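Mevalonate 3-kinase (Thermoplasma acidophilum, PDB 4RKS) phosphorylates (R)-mevalonate at its 3-hydroxyl with ATP, a step of the alternative mevalonate pathway to isoprenoids found in extreme acidophiles of the Thermoplasmatales. Local coordinates at residues A[67-72]-A[131-136]. Sequence-based numbering, arbitrary orientation.
Sequences SETRIY and AASIGA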
ATOM      1  N   SER A  67       9.936  -1.457   5.066  1.00 22.09           N
ATOM      2  CA  SER A  67      10.074  -2.866   5.421  1.00 23.25           C
ATOM      3  C   SER A  67      11.374  -3.457   4.850  1.00 24.21           C
ATOM      4  O   SER A  67      11.637  -3.349   3.649  1.00 21.69           O
ATOM      5  CB  SER A  67       8.868  -3.657   4.925  1.00 25.28           C
ATOM      6  OG  SER A  67       8.906  -4.983   5.423  1.00 28.78           O
ATOM      7  N   GLU A  68      12.188  -4.065   5.715  1.00 20.81           N
ATOM      8  CA  GLU A  68      13.436  -4.724   5.285  1.00 21.18           C
ATOM      9  C   GLU A  68      13.348  -6.250   5.375  1.00 25.40           C
ATOM     10  O   GLU A  68      12.901  -6.815   6.376  1.00 26.88           O
ATOM     11  CB  GLU A  68      14.625  -4.245   6.104  1.00 22.89           C
ATOM     12  CG  GLU A  68      14.896  -2.748   6.002  1.00 26.16           C
ATOM     13  CD  GLU A  68      16.166  -2.352   6.730  1.00 33.68           C
ATOM     14  OE1 GLU A  68      16.676  -3.167   7.540  1.00 32.76           O
ATOM     15  OE2 GLU A  68      16.652  -1.228   6.490  1.00 35.79           O
ATOM     16  N   THR A  69      13.810  -6.901   4.319  1.00 24.78           N
ATOM     17  CA  THR A  69      13.636  -8.332   4.129  1.00 26.96           C
ATOM     18  C   THR A  69      14.970  -9.020   3.936  1.00 23.75           C
ATOM     19  O   THR A  69      15.869  -8.464   3.316  1.00 21.60           O
ATOM     20  CB  THR A  69      12.739  -8.605   2.910  1.00 24.35           C
ATOM     21  OG1 THR A  69      11.390  -8.360   3.277  1.00 23.19           O
ATOM     22  CG2 THR A  69      12.870 -10.050   2.410  1.00 26.84           C
ATOM     23  N   ARG A  70      15.089 -10.234   4.470  1.00 19.13           N
ATOM     24  CA  ARG A  70      16.250 -11.086   4.240  1.00 18.91           C
ATOM     25  C   ARG A  70      15.749 -12.491   3.863  1.00 22.11           C
ATOM     26  O   ARG A  70      15.008 -13.134   4.624  1.00 23.34           O
ATOM     27  CB  ARG A  70      17.145 -11.108   5.490  1.00 27.52           C
ATOM     28  CG  ARG A  70      18.275 -12.132   5.512  1.00 37.15           C
ATOM     29  CD  ARG A  70      19.452 -11.758   4.635  1.00 40.70           C
ATOM     30  NE  ARG A  70      19.843 -10.361   4.784  1.00 36.87           N
ATOM     31  CZ  ARG A  70      20.781  -9.760   4.053  1.00 34.05           C
ATOM     32  NH1 ARG A  70      21.456 -10.439   3.119  1.00 29.41           N
ATOM     33  NH2 ARG A  70      21.044  -8.476   4.256  1.00 23.67           N
ATOM     34  N   ILE A  71      16.119 -12.945   2.674  1.00 18.21           N
ATOM     35  CA  ILE A  71      15.812 -14.317   2.241  1.00 18.61           C
ATOM     36  C   ILE A  71      17.118 -15.070   2.125  1.00 22.61           C
ATOM     37  O   ILE A  71      18.057 -14.600   1.479  1.00 24.13           O
ATOM     38  CB  ILE A  71      15.041 -14.346   0.921  1.00 18.48           C
ATOM     39  CG1 ILE A  71      13.640 -13.778   1.143  1.00 24.98           C
ATOM     40  CG2 ILE A  71      14.964 -15.787   0.358  1.00 18.94           C
ATOM     41  CD1 ILE A  71      12.912 -13.398  -0.125  1.00 23.77           C
ATOM     42  N   TYR A  72      17.203 -16.221   2.789  1.00 19.45           N
ATOM     43  CA  TYR A  72      18.489 -16.896   2.907  1.00 19.84           C
ATOM     44  C   TYR A  72      18.347 -18.408   2.862  1.00 20.46           C
ATOM     45  O   TYR A  72      17.330 -18.963   3.287  1.00 20.65           O
ATOM     46  CB  TYR A  72      19.198 -16.463   4.205  1.00 19.87           C
ATOM     47  CG  TYR A  72      18.376 -16.683   5.470  1.00 30.20           C
ATOM     48  CD1 TYR A  72      17.364 -15.799   5.829  1.00 25.49           C
ATOM     49  CD2 TYR A  72      18.607 -17.776   6.288  1.00 30.68           C
ATOM     50  CE1 TYR A  72      16.617 -15.992   6.989  1.00 26.56           C
ATOM     51  CE2 TYR A  72      17.865 -17.984   7.445  1.00 28.46           C
ATOM     52  CZ  TYR A  72      16.875 -17.085   7.788  1.00 29.28           C
ATOM     53  OH  TYR A  72      16.135 -17.287   8.931  1.00 27.32           O
ATOM     54  N   ALA A 131       5.336  -7.686   1.017  1.00 22.12           N
ATOM     55  CA  ALA A 131       5.104  -8.446  -0.201  1.00 23.46           C
ATOM     56  C   ALA A 131       6.018  -7.972  -1.327  1.00 26.74           C
ATOM     57  O   ALA A 131       6.727  -8.768  -1.933  1.00 23.07           O
ATOM     58  CB  ALA A 131       3.646  -8.332  -0.629  1.00 27.74           C
ATOM     59  N   ALA A 132       5.996  -6.672  -1.602  1.00 22.32           N
ATOM     60  CA  ALA A 132       6.838  -6.107  -2.649  1.00 21.36           C
ATOM     61  C   ALA A 132       8.332  -6.381  -2.396  1.00 22.10           C
ATOM     62  O   ALA A 132       9.091  -6.626  -3.341  1.00 17.59           O
ATOM     63  CB  ALA A 132       6.575  -4.615  -2.772  1.00 18.28           C
ATOM     64  N   SER A 133       8.750  -6.373  -1.127  1.00 16.46           N
ATOM     65  CA  SER A 133      10.170  -6.567  -0.813  1.00 24.71           C
ATOM     66  C   SER A 133      10.579  -7.990  -1.152  1.00 20.54           C
ATOM     67  O   SER A 133      11.716  -8.240  -1.580  1.00 21.14           O
ATOM     68  CB  SER A 133      10.483  -6.265   0.660  1.00 21.55           C
ATOM     69  OG  SER A 133       9.840  -7.189   1.511  1.00 28.53           O
ATOM     70  N   ILE A 134       9.659  -8.928  -0.953  1.00 20.57           N
ATOM     71  CA  ILE A 134       9.887 -10.289  -1.412  1.00 19.79           C
ATOM     72  C   ILE A 134      10.104 -10.305  -2.915  1.00 19.12           C
ATOM     73  O   ILE A 134      11.053 -10.919  -3.400  1.00 23.04           O
ATOM     74  CB  ILE A 134       8.724 -11.211  -1.063  1.00 23.67           C
ATOM     75  CG1 ILE A 134       8.562 -11.285   0.455  1.00 25.15           C
ATOM     76  CG2 ILE A 134       8.976 -12.606  -1.617  1.00 22.07           C
ATOM     77  CD1 ILE A 134       7.393 -12.085   0.877  1.00 22.64           C
ATOM     78  N   GLY A 135       9.228  -9.630  -3.653  1.00 19.37           N
ATOM     79  CA  GLY A 135       9.401  -9.531  -5.101  1.00 25.54           C
ATOM     80  C   GLY A 135      10.743  -8.951  -5.530  1.00 22.75           C
ATOM     81  O   GLY A 135      11.393  -9.459  -6.448  1.00 23.25           O
ATOM     82  N   ALA A 136      11.169  -7.887  -4.858  1.00 22.52           N
ATOM     83  CA  ALA A 136      12.434  -7.233  -5.183  1.00 16.78           C
ATOM     84  C   ALA A 136      13.595  -8.155  -4.900  1.00 16.74           C
ATOM     85  O   ALA A 136      14.579  -8.115  -5.593  1.00 16.87           O
ATOM     86  CB  ALA A 136      12.606  -5.924  -4.388  1.00 16.42           C
TER
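Thr69 and Ser133 meet hydroxyl to hydroxyl where strand 66-73 lies against helix 128-141 in the N-terminal half of this GHMP kinase, a helix-on-sheet packing. The strand is central here, paired antiparallel with strand 24-34 along one edge and strand 113-120 along the other, and its alternating side chains Ser67, Thr69 and Ile71 face the helix. The two short segments run in broadly the same direction, at 44°, with their axes approaching to 8.2 Å.

Packing is closest at the middle. Thr69 OG1 donates a hydrogen bond of 2.6 Å to Ser133 OG, and the CA atoms of the pair are 6.3 Å apart, near enough for two small residues to bridge the gap directly. Ser133 OG sits between its own backbone N and carbonyl carbon (chi1 65°), which lets it reach the threonine while also hydrogen-bonding to Gly130 O one turn back. The serine hydroxyl thus links the strand to the helix backbone, and each of the two buried hydroxyls has an acceptor for its proton, Ser133 OG for the threonine and Gly130 O for the serine.

Away from this bond the contact is looser. Toward the C-terminal end of the strand segment, Ile71 CD1 and Ile134 CG2 approach only to 4.3 Å in an apolar contact, with Tyr115 of strand 113-120 touching the side chains of both Thr69 and Ile134. On the reverse face of the strand, Glu68, Arg70 and Tyr72 are partly exposed and take no part; Glu68 pairs there with Arg66.

At the other end the contact borders the nucleotide site: Ser67 OG turns to OD1 of Asn119, an ATP-binding residue, in a hydrogen bond, and the residue's nearest approach to the helix is its carbonyl O, in loose contact 4.3 Å from Ser133 CB.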